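Local coordinates for aminotransferase TlmJ (PDB 5UID), which probably catalyses transamination with pyridoxal 5'-phosphate as its cofactor, at residues P12-A17 and S256-R261; A20-V25 and N248-S253; E53-V58 and G194-F199; K210-G215 and R244-D249. One frame throughout, in Å; residues are numbered along the deposited sequence.

Contact 1 of 4, residues P12-A17 and S256-R261; sequences PTLGEA and SVQLRR. With SO4 (sulfate ion), chain I.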
loop_
_atom_site.group_PDB
_atom_site.type_symbol
_atom_site.label_atom_id
_atom_site.label_comp_id
_atom_site.label_asym_id
_atom_site.label_seq_id
_atom_site.Cartn_x
_atom_site.Cartn_y
_atom_site.Cartn_z
ATOM N N PRO A 12 16.064 -3.910 -10.773
ATOM C CA PRO A 12 15.151 -4.908 -11.339
ATOM C C PRO A 12 15.291 -5.008 -12.850
ATOM O O PRO A 12 15.861 -4.139 -13.514
ATOM C CB PRO A 12 13.770 -4.367 -10.951
ATOM C CG PRO A 12 13.958 -2.886 -10.937
ATOM C CD PRO A 12 15.385 -2.630 -10.490
ATOM N N THR A 13 14.755 -6.101 -13.395
ATOM C CA THR A 13 14.726 -6.328 -14.841
ATOM C C THR A 13 13.292 -6.650 -15.249
ATOM O O THR A 13 12.835 -7.787 -15.095
ATOM C CB THR A 13 15.681 -7.446 -15.264
ATOM O OG1 THR A 13 15.416 -8.633 -14.502
ATOM C CG2 THR A 13 17.129 -7.022 -15.062
ATOM N N LEU A 14 12.585 -5.647 -15.758
ATOM C CA LEU A 14 11.243 -5.814 -16.300
ATOM C C LEU A 14 11.235 -5.305 -17.735
ATOM O O LEU A 14 11.763 -4.224 -18.016
ATOM C CB LEU A 14 10.203 -5.067 -15.457
ATOM C CG LEU A 14 9.770 -5.712 -14.130
ATOM C CD1 LEU A 14 10.859 -5.645 -13.064
ATOM C CD2 LEU A 14 8.486 -5.076 -13.618
ATOM N N GLY A 15 10.644 -6.086 -18.637
ATOM C CA GLY A 15 10.685 -5.756 -20.047
ATOM C C GLY A 15 9.417 -6.075 -20.815
ATOM O O GLY A 15 8.308 -5.830 -20.326
ATOM N N GLU A 16 9.574 -6.634 -22.019
ATOM C CA GLU A 16 8.435 -6.817 -22.916
ATOM C C GLU A 16 7.425 -7.813 -22.357
ATOM O O GLU A 16 6.212 -7.609 -22.489
ATOM C CB GLU A 16 8.919 -7.265 -24.295
ATOM C CG GLU A 16 9.653 -6.188 -25.078
ATOM C CD GLU A 16 8.750 -5.039 -25.500
ATOM O OE1 GLU A 16 7.510 -5.203 -25.478
ATOM O OE2 GLU A 16 9.285 -3.969 -25.856
ATOM N N ALA A 17 7.898 -8.898 -21.739
ATOM C CA ALA A 17 6.974 -9.896 -21.209
ATOM C C ALA A 17 6.128 -9.319 -20.081
ATOM O O ALA A 17 4.926 -9.594 -19.993
ATOM C CB ALA A 17 7.740 -11.130 -20.735
ATOM N N SER A 256 3.446 -12.951 -11.805
ATOM C CA SER A 256 3.485 -14.258 -12.448
ATOM C C SER A 256 4.585 -14.320 -13.500
ATOM O O SER A 256 5.236 -15.357 -13.667
ATOM C CB SER A 256 2.126 -14.584 -13.068
ATOM O OG SER A 256 1.169 -14.878 -12.067
ATOM N N VAL A 257 4.810 -13.215 -14.215
ATOM C CA VAL A 257 5.878 -13.183 -15.209
ATOM C C VAL A 257 7.238 -13.211 -14.522
ATOM O O VAL A 257 8.132 -13.972 -14.912
ATOM C CB VAL A 257 5.727 -11.953 -16.122
ATOM C CG1 VAL A 257 6.900 -11.863 -17.087
ATOM C CG2 VAL A 257 4.409 -12.008 -16.884
ATOM N N GLN A 258 7.412 -12.387 -13.486
ATOM C CA GLN A 258 8.682 -12.357 -12.765
ATOM C C GLN A 258 8.972 -13.695 -12.095
ATOM O O GLN A 258 10.132 -14.122 -12.022
ATOM C CB GLN A 258 8.671 -11.232 -11.729
ATOM C CG GLN A 258 8.720 -9.835 -12.323
ATOM C CD GLN A 258 10.137 -9.350 -12.562
ATOM O OE1 GLN A 258 10.932 -9.238 -11.627
ATOM N NE2 GLN A 258 10.462 -9.063 -13.818
ATOM N N LEU A 259 7.933 -14.370 -11.601
ATOM C CA LEU A 259 8.135 -15.663 -10.953
ATOM C C LEU A 259 8.668 -16.699 -11.936
ATOM O O LEU A 259 9.555 -17.490 -11.594
ATOM C CB LEU A 259 6.829 -16.137 -10.316
ATOM C CG LEU A 259 6.891 -17.446 -9.527
ATOM C CD1 LEU A 259 8.003 -17.390 -8.489
ATOM C CD2 LEU A 259 5.553 -17.733 -8.869
ATOM N N ARG A 260 8.148 -16.707 -13.167
ATOM C CA ARG A 260 8.656 -17.640 -14.170
ATOM C C ARG A 260 10.100 -17.335 -14.542
ATOM O O ARG A 260 10.852 -18.248 -14.904
ATOM C CB ARG A 260 7.774 -17.615 -15.419
ATOM C CG ARG A 260 6.450 -18.338 -15.260
ATOM C CD ARG A 260 5.690 -18.394 -16.576
ATOM N NE ARG A 260 5.121 -17.100 -16.947
ATOM C CZ ARG A 260 3.888 -16.711 -16.636
ATOM N NH1 ARG A 260 3.090 -17.516 -15.946
ATOM N NH2 ARG A 260 3.451 -15.518 -17.015
ATOM N N ARG A 261 10.502 -16.066 -14.462
ATOM C CA ARG A 261 11.870 -15.658 -14.751
ATOM C C ARG A 261 12.789 -15.753 -13.541
ATOM O O ARG A 261 14.009 -15.632 -13.703
ATOM C CB ARG A 261 11.892 -14.220 -15.284
ATOM C CG ARG A 261 11.088 -14.006 -16.561
ATOM C CD ARG A 261 11.168 -12.557 -17.024
ATOM N NE ARG A 261 12.526 -12.182 -17.407
ATOM C CZ ARG A 261 12.915 -10.938 -17.673
ATOM N NH1 ARG A 261 12.047 -9.938 -17.591
ATOM N NH2 ARG A 261 14.173 -10.693 -18.014
HETATM S S SO4 I . 13.158 -7.581 -22.435
HETATM O O1 SO4 I . 13.074 -7.823 -20.998
HETATM O O2 SO4 I . 12.707 -8.769 -23.153
HETATM O O3 SO4 I . 14.542 -7.292 -22.798
HETATM O O4 SO4 I . 12.318 -6.444 -22.800
HETATM O O HOH W 1 13.362 -7.823 -11.501
#
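L14 and Q258 approach to 7.9 Å between CA atoms, and A17 and V257 to 6.9 Å between theirs, so the loop 12-15 and the first turn of helix 16-28 lean on the side of helix 249-280, the long helix of this PLP-dependent aminotransferase fold. G15 is the N-cap of helix 16-28, and E18 OE1 accepts from its backbone N, the half of a capping box that uses the N3 side chain. The main polar link runs from Q258 NE2 to T13 O (3.0 Å, N-H...O 157°). A bend at chi2 (-87°) carries the amide toward the loop, and T13 O lies close to the amide plane. NE2 also bonds to E18 OE2, while OE1 takes V190 N and a water that accepts from T13 N; both ends of this buried amide are thus engaged. L14 crosses Q258 at about a right angle, bringing its CG within 3.4 Å of NE2. Farther along, A17 CB meets V257 CG1 at 3.8 Å. R261 reaches past T13 O without a hydrogen bond and forms a salt bridge with E18 through NH1. A sulfate, probably from the crystallisation liquor, sits at the helix start, where E16 N donates to SO4 O4 at 2.9 Å.

Contact 2 of 4, residues A20-V25 and N248-S253; sequences AAVREV and NDVAAS. With PLP (pyridoxal-5'-phosphate), chain J.
V25 sets one methyl against V250 and the other against S253, joining two helices whose local axes approach to 8.9 Å and run nearly antiparallel (149°). The branches divide the work: V25 CG1 meets V250 CG2 at 3.7 Å, while V25 CG2 presses on S253 OG at 3.4 Å. The hydroxyl that V25 touches is itself engaged. With chi1 at 71° the OG lies between the backbone N and the carbonyl carbon, from where it donates to V250 O of the preceding turn (2.9 Å). A21 CB touches the same hydroxyl from one turn earlier on its helix.

V250 faces two ways. Its chi1 of -169° sends CG2 to V25 and CG1 to the cofactor, 3.5 Å from PLP C2A; V22 CG1 makes a looser contact with that same CG1. N248 caps the helix start: OD1 accepts a nearly straight bond from A251 N (2.9 Å). Its ND2, 3.4 Å from PLP C5A, donates to D193 of the second subunit, so one amide both caps the first turn and borders the pocket.

The carboxylate of D249 is held by T37 OG1 and the backbone N atoms of G34 and R36. Helix 16-28 backs the first turn of helix 249-280, which lines the cofactor pocket; helix 35-48 packs beside both through R36, and L19 of the second subunit lies against V22.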
loop_
_atom_site.group_PDB
_atom_site.type_symbol
_atom_site.label_atom_id
_atom_site.label_comp_id
_atom_site.label_asym_id
_atom_site.label_seq_id
_atom_site.Cartn_x
_atom_site.Cartn_y
_atom_site.Cartn_z
ATOM N N ALA A 20 3.588 -6.920 -21.718
ATOM C CA ALA A 20 2.470 -7.611 -22.353
ATOM C C ALA A 20 1.432 -8.033 -21.323
ATOM O O ALA A 20 0.227 -7.997 -21.597
ATOM C CB ALA A 20 2.977 -8.821 -23.139
ATOM N N ALA A 21 1.878 -8.434 -20.130
ATOM C CA ALA A 21 0.937 -8.755 -19.061
ATOM C C ALA A 21 0.145 -7.521 -18.647
ATOM O O ALA A 21 -1.081 -7.578 -18.500
ATOM C CB ALA A 21 1.680 -9.350 -17.862
ATOM N N VAL A 22 0.832 -6.391 -18.467
ATOM C CA VAL A 22 0.148 -5.147 -18.123
ATOM C C VAL A 22 -0.832 -4.757 -19.221
ATOM O O VAL A 22 -1.944 -4.288 -18.945
ATOM C CB VAL A 22 1.173 -4.028 -17.857
ATOM C CG1 VAL A 22 0.469 -2.698 -17.658
ATOM C CG2 VAL A 22 2.032 -4.365 -16.644
ATOM N N ARG A 23 -0.437 -4.951 -20.483
ATOM C CA ARG A 23 -1.288 -4.578 -21.608
ATOM C C ARG A 23 -2.628 -5.302 -21.555
ATOM O O ARG A 23 -3.688 -4.679 -21.692
ATOM C CB ARG A 23 -0.571 -4.873 -22.928
ATOM C CG ARG A 23 -1.329 -4.395 -24.161
ATOM C CD ARG A 23 -0.652 -4.829 -25.456
ATOM N NE ARG A 23 0.721 -4.343 -25.562
ATOM C CZ ARG A 23 1.795 -5.128 -25.575
ATOM N NH1 ARG A 23 1.656 -6.444 -25.498
ATOM N NH2 ARG A 23 3.009 -4.596 -25.674
ATOM N N GLU A 24 -2.607 -6.623 -21.351
ATOM C CA GLU A 24 -3.861 -7.369 -21.362
ATOM C C GLU A 24 -4.685 -7.112 -20.106
ATOM O O GLU A 24 -5.917 -7.206 -20.149
ATOM C CB GLU A 24 -3.594 -8.866 -21.550
ATOM C CG GLU A 24 -2.845 -9.552 -20.426
ATOM C CD GLU A 24 -2.545 -11.009 -20.742
ATOM O OE1 GLU A 24 -2.168 -11.305 -21.896
ATOM O OE2 GLU A 24 -2.700 -11.860 -19.841
ATOM N N VAL A 25 -4.038 -6.778 -18.987
ATOM C CA VAL A 25 -4.789 -6.340 -17.814
ATOM C C VAL A 25 -5.488 -5.015 -18.095
ATOM O O VAL A 25 -6.662 -4.834 -17.750
ATOM C CB VAL A 25 -3.866 -6.248 -16.584
ATOM C CG1 VAL A 25 -4.619 -5.667 -15.399
ATOM C CG2 VAL A 25 -3.322 -7.617 -16.231
ATOM N N ASN A 248 -3.122 -5.473 -6.395
ATOM C CA ASN A 248 -4.032 -5.390 -7.528
ATOM C C ASN A 248 -3.575 -6.342 -8.628
ATOM O O ASN A 248 -2.467 -6.887 -8.592
ATOM C CB ASN A 248 -4.146 -3.951 -8.053
ATOM C CG ASN A 248 -2.805 -3.368 -8.464
ATOM O OD1 ASN A 248 -2.216 -3.780 -9.466
ATOM N ND2 ASN A 248 -2.327 -2.391 -7.703
ATOM N N ASP A 249 -4.453 -6.538 -9.618
ATOM C CA ASP A 249 -4.178 -7.492 -10.687
ATOM C C ASP A 249 -3.104 -7.007 -11.650
ATOM O O ASP A 249 -2.523 -7.824 -12.371
ATOM C CB ASP A 249 -5.456 -7.810 -11.470
ATOM C CG ASP A 249 -6.218 -8.991 -10.891
ATOM O OD1 ASP A 249 -5.927 -9.387 -9.742
ATOM O OD2 ASP A 249 -7.098 -9.535 -11.592
ATOM N N VAL A 250 -2.834 -5.702 -11.697
ATOM C CA VAL A 250 -1.730 -5.223 -12.519
ATOM C C VAL A 250 -0.406 -5.710 -11.947
ATOM O O VAL A 250 0.422 -6.296 -12.655
ATOM C CB VAL A 250 -1.771 -3.690 -12.641
ATOM C CG1 VAL A 250 -0.795 -3.220 -13.704
ATOM C CG2 VAL A 250 -3.177 -3.226 -12.966
ATOM N N ALA A 251 -0.199 -5.495 -10.647
ATOM C CA ALA A 251 1.012 -5.981 -9.998
ATOM C C ALA A 251 1.066 -7.503 -9.998
ATOM O O ALA A 251 2.134 -8.092 -10.194
ATOM C CB ALA A 251 1.092 -5.440 -8.571
ATOM N N ALA A 252 -0.079 -8.157 -9.783
ATOM C CA ALA A 252 -0.101 -9.615 -9.737
ATOM C C ALA A 252 0.274 -10.222 -11.083
ATOM O O ALA A 252 0.986 -11.232 -11.138
ATOM C CB ALA A 252 -1.478 -10.107 -9.290
ATOM N N SER A 253 -0.195 -9.625 -12.183
ATOM C CA SER A 253 0.144 -10.156 -13.501
ATOM C C SER A 253 1.633 -10.005 -13.786
ATOM O O SER A 253 2.240 -10.871 -14.425
ATOM C CB SER A 253 -0.684 -9.465 -14.583
ATOM O OG SER A 253 -0.266 -8.126 -14.779
HETATM N N1 PLP J . 0.400 -0.730 -11.360
HETATM C C2 PLP J . 1.631 -1.344 -11.328
HETATM C C2A PLP J . 2.234 -1.886 -12.586
HETATM C C3 PLP J . 2.325 -1.460 -10.130
HETATM O O3 PLP J . 3.548 -2.074 -10.123
HETATM C C4 PLP J . 1.789 -0.972 -8.942
HETATM C C4A PLP J . 2.245 -1.665 -7.686
HETATM O O4A PLP J . 1.461 -2.267 -6.951
HETATM C C5 PLP J . 0.537 -0.354 -8.986
HETATM C C6 PLP J . -0.143 -0.240 -10.193
HETATM C C5A PLP J . -0.116 0.219 -7.745
HETATM O O4P PLP J . 0.817 0.936 -6.966
#

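Contact 3 of 4, residues E53-V58 and G194-F199; sequences EQVVSV and GGMLCF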
loop_
_atom_site.group_PDB
_atom_site.type_symbol
_atom_site.label_atom_id
_atom_site.label_comp_id
_atom_site.label_asym_id
_atom_site.label_seq_id
_atom_site.Cartn_x
_atom_site.Cartn_y
_atom_site.Cartn_z
ATOM N N GLU A 53 -4.273 -21.990 -0.102
ATOM C CA GLU A 53 -5.074 -21.442 0.986
ATOM C C GLU A 53 -4.229 -20.753 2.048
ATOM O O GLU A 53 -4.751 -19.910 2.785
ATOM C CB GLU A 53 -5.902 -22.550 1.635
ATOM C CG GLU A 53 -5.057 -23.703 2.154
ATOM C CD GLU A 53 -5.864 -24.714 2.940
ATOM O OE1 GLU A 53 -7.086 -24.510 3.098
ATOM O OE2 GLU A 53 -5.273 -25.714 3.399
ATOM N N GLN A 54 -2.945 -21.095 2.151
ATOM C CA GLN A 54 -2.077 -20.533 3.177
ATOM C C GLN A 54 -1.503 -19.176 2.801
ATOM O O GLN A 54 -0.906 -18.513 3.657
ATOM C CB GLN A 54 -0.923 -21.492 3.464
ATOM C CG GLN A 54 -1.345 -22.880 3.898
ATOM C CD GLN A 54 -0.156 -23.781 4.149
ATOM O OE1 GLN A 54 0.240 -24.558 3.281
ATOM N NE2 GLN A 54 0.427 -23.676 5.338
ATOM N N VAL A 55 -1.663 -18.750 1.554
ATOM C CA VAL A 55 -0.936 -17.614 1.010
ATOM C C VAL A 55 -1.910 -16.470 0.761
ATOM O O VAL A 55 -3.018 -16.680 0.254
ATOM C CB VAL A 55 -0.197 -18.025 -0.277
ATOM C CG1 VAL A 55 0.749 -16.958 -0.700
ATOM C CG2 VAL A 55 0.559 -19.317 -0.046
ATOM N N VAL A 56 -1.500 -15.258 1.136
ATOM C CA VAL A 56 -2.341 -14.068 1.036
ATOM C C VAL A 56 -1.512 -12.933 0.448
ATOM O O VAL A 56 -0.483 -12.547 1.017
ATOM C CB VAL A 56 -2.921 -13.650 2.397
ATOM C CG1 VAL A 56 -3.807 -12.424 2.234
ATOM C CG2 VAL A 56 -3.698 -14.800 3.038
ATOM N N SER A 57 -1.966 -12.390 -0.678
ATOM C CA SER A 57 -1.309 -11.247 -1.295
ATOM C C SER A 57 -1.604 -9.977 -0.505
ATOM O O SER A 57 -2.725 -9.771 -0.036
ATOM C CB SER A 57 -1.777 -11.086 -2.742
ATOM O OG SER A 57 -1.192 -9.948 -3.352
ATOM N N VAL A 58 -0.584 -9.127 -0.351
ATOM C CA VAL A 58 -0.713 -7.857 0.356
ATOM C C VAL A 58 0.009 -6.771 -0.432
ATOM O O VAL A 58 0.669 -7.033 -1.439
ATOM C CB VAL A 58 -0.173 -7.922 1.803
ATOM C CG1 VAL A 58 -1.091 -8.769 2.676
ATOM C CG2 VAL A 58 1.248 -8.465 1.823
ATOM N N GLY A 194 4.620 -4.651 -3.871
ATOM C CA GLY A 194 3.902 -5.893 -3.677
ATOM C C GLY A 194 4.420 -6.707 -2.511
ATOM O O GLY A 194 5.618 -6.695 -2.214
ATOM N N GLY A 195 3.515 -7.420 -1.838
ATOM C CA GLY A 195 3.897 -8.263 -0.727
ATOM C C GLY A 195 3.169 -9.590 -0.785
ATOM O O GLY A 195 2.241 -9.785 -1.575
HETATM N N MSE A 196 3.602 -10.498 0.077
HETATM C CA MSE A 196 2.975 -11.804 0.172
HETATM C C MSE A 196 3.105 -12.345 1.585
HETATM O O MSE A 196 4.145 -12.198 2.224
HETATM C CB MSE A 196 3.596 -12.776 -0.831
HETATM C CG MSE A 196 2.836 -14.084 -0.974
HETATM SE SE MSE A 196 1.212 -13.937 -2.053
HETATM C CE MSE A 196 2.046 -13.743 -3.802
ATOM N N LEU A 197 2.036 -12.964 2.074
ATOM C CA LEU A 197 2.023 -13.606 3.379
ATOM C C LEU A 197 1.822 -15.105 3.210
ATOM O O LEU A 197 1.087 -15.545 2.322
ATOM C CB LEU A 197 0.913 -13.034 4.262
ATOM C CG LEU A 197 1.158 -11.655 4.869
ATOM C CD1 LEU A 197 -0.127 -11.112 5.459
ATOM C CD2 LEU A 197 2.242 -11.743 5.930
ATOM N N CYS A 198 2.484 -15.886 4.060
ATOM C CA CYS A 198 2.278 -17.326 4.114
ATOM C C CYS A 198 2.100 -17.738 5.567
ATOM O O CYS A 198 2.955 -17.443 6.408
ATOM C CB CYS A 198 3.446 -18.092 3.484
ATOM S SG CYS A 198 3.223 -19.888 3.469
ATOM N N PHE A 199 0.994 -18.413 5.855
ATOM C CA PHE A 199 0.659 -18.829 7.208
ATOM C C PHE A 199 0.677 -20.346 7.306
ATOM O O PHE A 199 0.165 -21.041 6.422
ATOM C CB PHE A 199 -0.719 -18.304 7.623
ATOM C CG PHE A 199 -0.801 -16.810 7.684
ATOM C CD1 PHE A 199 -1.138 -16.076 6.561
ATOM C CD2 PHE A 199 -0.542 -16.138 8.868
ATOM C CE1 PHE A 199 -1.213 -14.698 6.615
ATOM C CE2 PHE A 199 -0.617 -14.760 8.929
ATOM C CZ PHE A 199 -0.952 -14.039 7.801
HETATM O O HOH W 2 1.449 -9.574 -4.361
#
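V56 and L197 exchange two backbone hydrogen bonds, L197 N to V56 O (2.8 Å) and V56 N to L197 O (2.9 Å), which fixes the antiparallel register of strands 55-58 and 195-199. V58 and G195 form the next hydrogen-bonded pair, but V58 N lies well above the carbonyl plane of G195, 3.1 Å from its O. Beyond the other end, F199 N donates to Q54 O, and the extended side chain of Q54 returns the bond through NE2 to F199 O (2.9 Å), with F199 O tilted out of the Q54 amide plane. A water joins S57 OG to G195 O.

Packing differs between the faces. On the side of V55, S57 and C198, selenomethionine M196 bends at chi2 and chi3 and lays its SE 3.3 Å from V55 CG1, touching F40 and F44 of helix 35-48. On the other, V58 CG1 meets L197 CD1 at 3.8 Å and V58 CG2 sits 3.4 Å from G195 C, where glycine presents no side chain. F199 packs on helix 202-212. Strand 195-199 runs antiparallel to both neighbours, 55-58 and 178-182, an arrangement typical of the seven-stranded mixed sheet in the large domain of fold-type I PLP enzymes.

Contact 4 of 4, residues K210-G215 and R244-D249; sequences KLASLG and RSISND. With PLP (pyridoxal-5'-phosphate), chain J.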
loop_
_atom_site.group_PDB
_atom_site.type_symbol
_atom_site.label_atom_id
_atom_site.label_comp_id
_atom_site.label_asym_id
_atom_site.label_seq_id
_atom_site.Cartn_x
_atom_site.Cartn_y
_atom_site.Cartn_z
ATOM N N LYS A 210 -9.394 -11.029 5.587
ATOM C CA LYS A 210 -10.407 -10.073 6.020
ATOM C C LYS A 210 -9.765 -8.801 6.557
ATOM O O LYS A 210 -10.171 -7.689 6.198
ATOM C CB LYS A 210 -11.311 -10.711 7.076
ATOM C CG LYS A 210 -12.301 -11.722 6.519
ATOM C CD LYS A 210 -12.986 -12.494 7.637
ATOM C CE LYS A 210 -13.592 -11.558 8.671
ATOM N NZ LYS A 210 -14.199 -12.305 9.810
ATOM N N LEU A 211 -8.751 -8.946 7.416
ATOM C CA LEU A 211 -8.091 -7.773 7.984
ATOM C C LEU A 211 -7.454 -6.914 6.896
ATOM O O LEU A 211 -7.510 -5.680 6.958
ATOM C CB LEU A 211 -7.047 -8.208 9.011
ATOM C CG LEU A 211 -6.329 -7.082 9.757
ATOM C CD1 LEU A 211 -7.332 -6.220 10.512
ATOM C CD2 LEU A 211 -5.283 -7.642 10.703
ATOM N N ALA A 212 -6.849 -7.548 5.888
ATOM C CA ALA A 212 -6.274 -6.795 4.779
ATOM C C ALA A 212 -7.337 -6.081 3.955
ATOM O O ALA A 212 -7.025 -5.085 3.296
ATOM C CB ALA A 212 -5.453 -7.716 3.878
ATOM N N SER A 213 -8.573 -6.566 3.975
ATOM C CA SER A 213 -9.682 -5.932 3.261
ATOM C C SER A 213 -10.554 -5.114 4.205
ATOM O O SER A 213 -11.771 -5.293 4.263
ATOM C CB SER A 213 -10.509 -6.984 2.531
ATOM O OG SER A 213 -9.801 -7.517 1.427
ATOM N N LEU A 214 -9.927 -4.213 4.964
ATOM C CA LEU A 214 -10.615 -3.251 5.826
ATOM C C LEU A 214 -11.396 -3.921 6.952
ATOM O O LEU A 214 -12.290 -3.306 7.543
ATOM C CB LEU A 214 -11.547 -2.345 5.009
ATOM C CG LEU A 214 -10.875 -1.452 3.966
ATOM C CD1 LEU A 214 -11.807 -1.213 2.793
ATOM C CD2 LEU A 214 -10.464 -0.130 4.590
ATOM N N GLY A 215 -11.071 -5.172 7.273
ATOM C CA GLY A 215 -11.809 -5.892 8.293
ATOM C C GLY A 215 -13.233 -6.243 7.926
ATOM O O GLY A 215 -14.003 -6.637 8.806
ATOM N N ARG A 244 -6.555 -0.806 4.239
ATOM C CA ARG A 244 -6.669 -1.456 2.935
ATOM C C ARG A 244 -5.267 -1.915 2.553
ATOM O O ARG A 244 -4.417 -1.104 2.172
ATOM C CB ARG A 244 -7.267 -0.511 1.899
ATOM C CG ARG A 244 -7.667 -1.182 0.591
ATOM C CD ARG A 244 -8.339 -0.184 -0.333
ATOM N NE ARG A 244 -8.703 -0.748 -1.632
ATOM C CZ ARG A 244 -7.914 -0.732 -2.703
ATOM N NH1 ARG A 244 -6.706 -0.190 -2.628
ATOM N NH2 ARG A 244 -8.332 -1.253 -3.851
ATOM N N SER A 245 -5.026 -3.219 2.663
ATOM C CA SER A 245 -3.683 -3.779 2.589
ATOM C C SER A 245 -3.537 -4.763 1.432
ATOM O O SER A 245 -2.700 -5.664 1.480
ATOM C CB SER A 245 -3.326 -4.460 3.908
ATOM O OG SER A 245 -3.578 -3.602 5.008
ATOM N N ILE A 246 -4.338 -4.600 0.388
ATOM C CA ILE A 246 -4.370 -5.544 -0.715
ATOM C C ILE A 246 -3.513 -5.018 -1.858
ATOM O O ILE A 246 -3.146 -3.841 -1.912
ATOM C CB ILE A 246 -5.814 -5.810 -1.192
ATOM C CG1 ILE A 246 -6.471 -4.503 -1.645
ATOM C CG2 ILE A 246 -6.622 -6.473 -0.089
ATOM C CD1 ILE A 246 -7.830 -4.689 -2.290
ATOM N N SER A 247 -3.185 -5.911 -2.785
ATOM C CA SER A 247 -2.527 -5.560 -4.030
ATOM C C SER A 247 -3.574 -5.518 -5.143
ATOM O O SER A 247 -4.782 -5.529 -4.886
ATOM C CB SER A 247 -1.399 -6.551 -4.327
ATOM O OG SER A 247 -0.573 -6.082 -5.377
ATOM N N ASN A 248 -3.122 -5.473 -6.395
ATOM C CA ASN A 248 -4.032 -5.390 -7.528
ATOM C C ASN A 248 -3.575 -6.342 -8.628
ATOM O O ASN A 248 -2.467 -6.887 -8.592
ATOM C CB ASN A 248 -4.146 -3.951 -8.053
ATOM C CG ASN A 248 -2.805 -3.368 -8.464
ATOM O OD1 ASN A 248 -2.216 -3.780 -9.466
ATOM N ND2 ASN A 248 -2.327 -2.391 -7.703
ATOM N N ASP A 249 -4.453 -6.538 -9.618
ATOM C CA ASP A 249 -4.178 -7.492 -10.687
ATOM C C ASP A 249 -3.104 -7.007 -11.650
ATOM O O ASP A 249 -2.523 -7.824 -12.371
ATOM C CB ASP A 249 -5.456 -7.810 -11.470
ATOM C CG ASP A 249 -6.218 -8.991 -10.891
ATOM O OD1 ASP A 249 -5.927 -9.387 -9.742
ATOM O OD2 ASP A 249 -7.098 -9.535 -11.592
HETATM N N1 PLP J . 0.400 -0.730 -11.360
HETATM C C2 PLP J . 1.631 -1.344 -11.328
HETATM C C2A PLP J . 2.234 -1.886 -12.586
HETATM C C3 PLP J . 2.325 -1.460 -10.130
HETATM O O3 PLP J . 3.548 -2.074 -10.123
HETATM C C4 PLP J . 1.789 -0.972 -8.942
HETATM C C4A PLP J . 2.245 -1.665 -7.686
HETATM O O4A PLP J . 1.461 -2.267 -6.951
HETATM C C5 PLP J . 0.537 -0.354 -8.986
HETATM C C6 PLP J . -0.143 -0.240 -10.193
HETATM C C5A PLP J . -0.116 0.219 -7.745
HETATM O O4P PLP J . 0.817 0.936 -6.966
HETATM O O HOH W 3 -5.305 -3.984 7.217
#
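An isolated bridge between S213 and R244 joins two segments that otherwise form no sheet, and a single hydrogen bond crosses between them, from S245 N to A212 O (2.8 Å, N-H...O 170°). The donor lies in the carbonyl plane. The A212 carbonyl is thus taken by a loop with no regular structure, just before the chain turns through two residues of positive phi, L214 and G215. Weak bonds from S213 N and G215 N to K210 O hold that turn.

Side chains close round the bond. A212 CB meets S245 CB at 3.9 Å, and I246 CG2 lies 3.7 Å from both A212 O and S213 OG. The side chains of L214 and R244 cross obliquely, L214 CD2 4.2 Å from R244 CB. A water donates to L211 O and to S245 OG (2.8 Å each), and the same hydroxyl bonds to E63.

R244 has its CG anti to the backbone N (chi1 -169°), and the extended chain carries the guanidinium away from segment 210-215. I246 CD1 rests 3.6 Å above one face of that group, offset toward the rim, while NH1 forms a salt bridge with D193 OD1 of the second subunit. The hydrocarbon cover and the ion pair would together restrain the guanidinium. Since the loop runs on to N248, whose amide bonds the same carboxylate, it is joined twice to D193 of the second subunit, a residue of the PLP pocket.

How the contacts relate
Along the chain, contact 2 is nested inside the loop closed by contact 1, and contact 3 closes before contact 4 opens. Contacts 1 and 2 use the same two helices, 16-28 and 249-280; their centres lie 11 Å apart, and V257 touches A21 between them. Contacts 3 and 4 are also 11 Å apart: V58 and S57 pack on S245 and S247, and strand 195-199 leads into helix 202-212. Contacts 2 and 4, with centres 18 Å apart, share N248 and D249. The loop 244-249 thus connects the sheet edge to the helix pair, and contacts 1, 2 and 4 reach the second subunit, so cofactor pocket and dimer interface are built together.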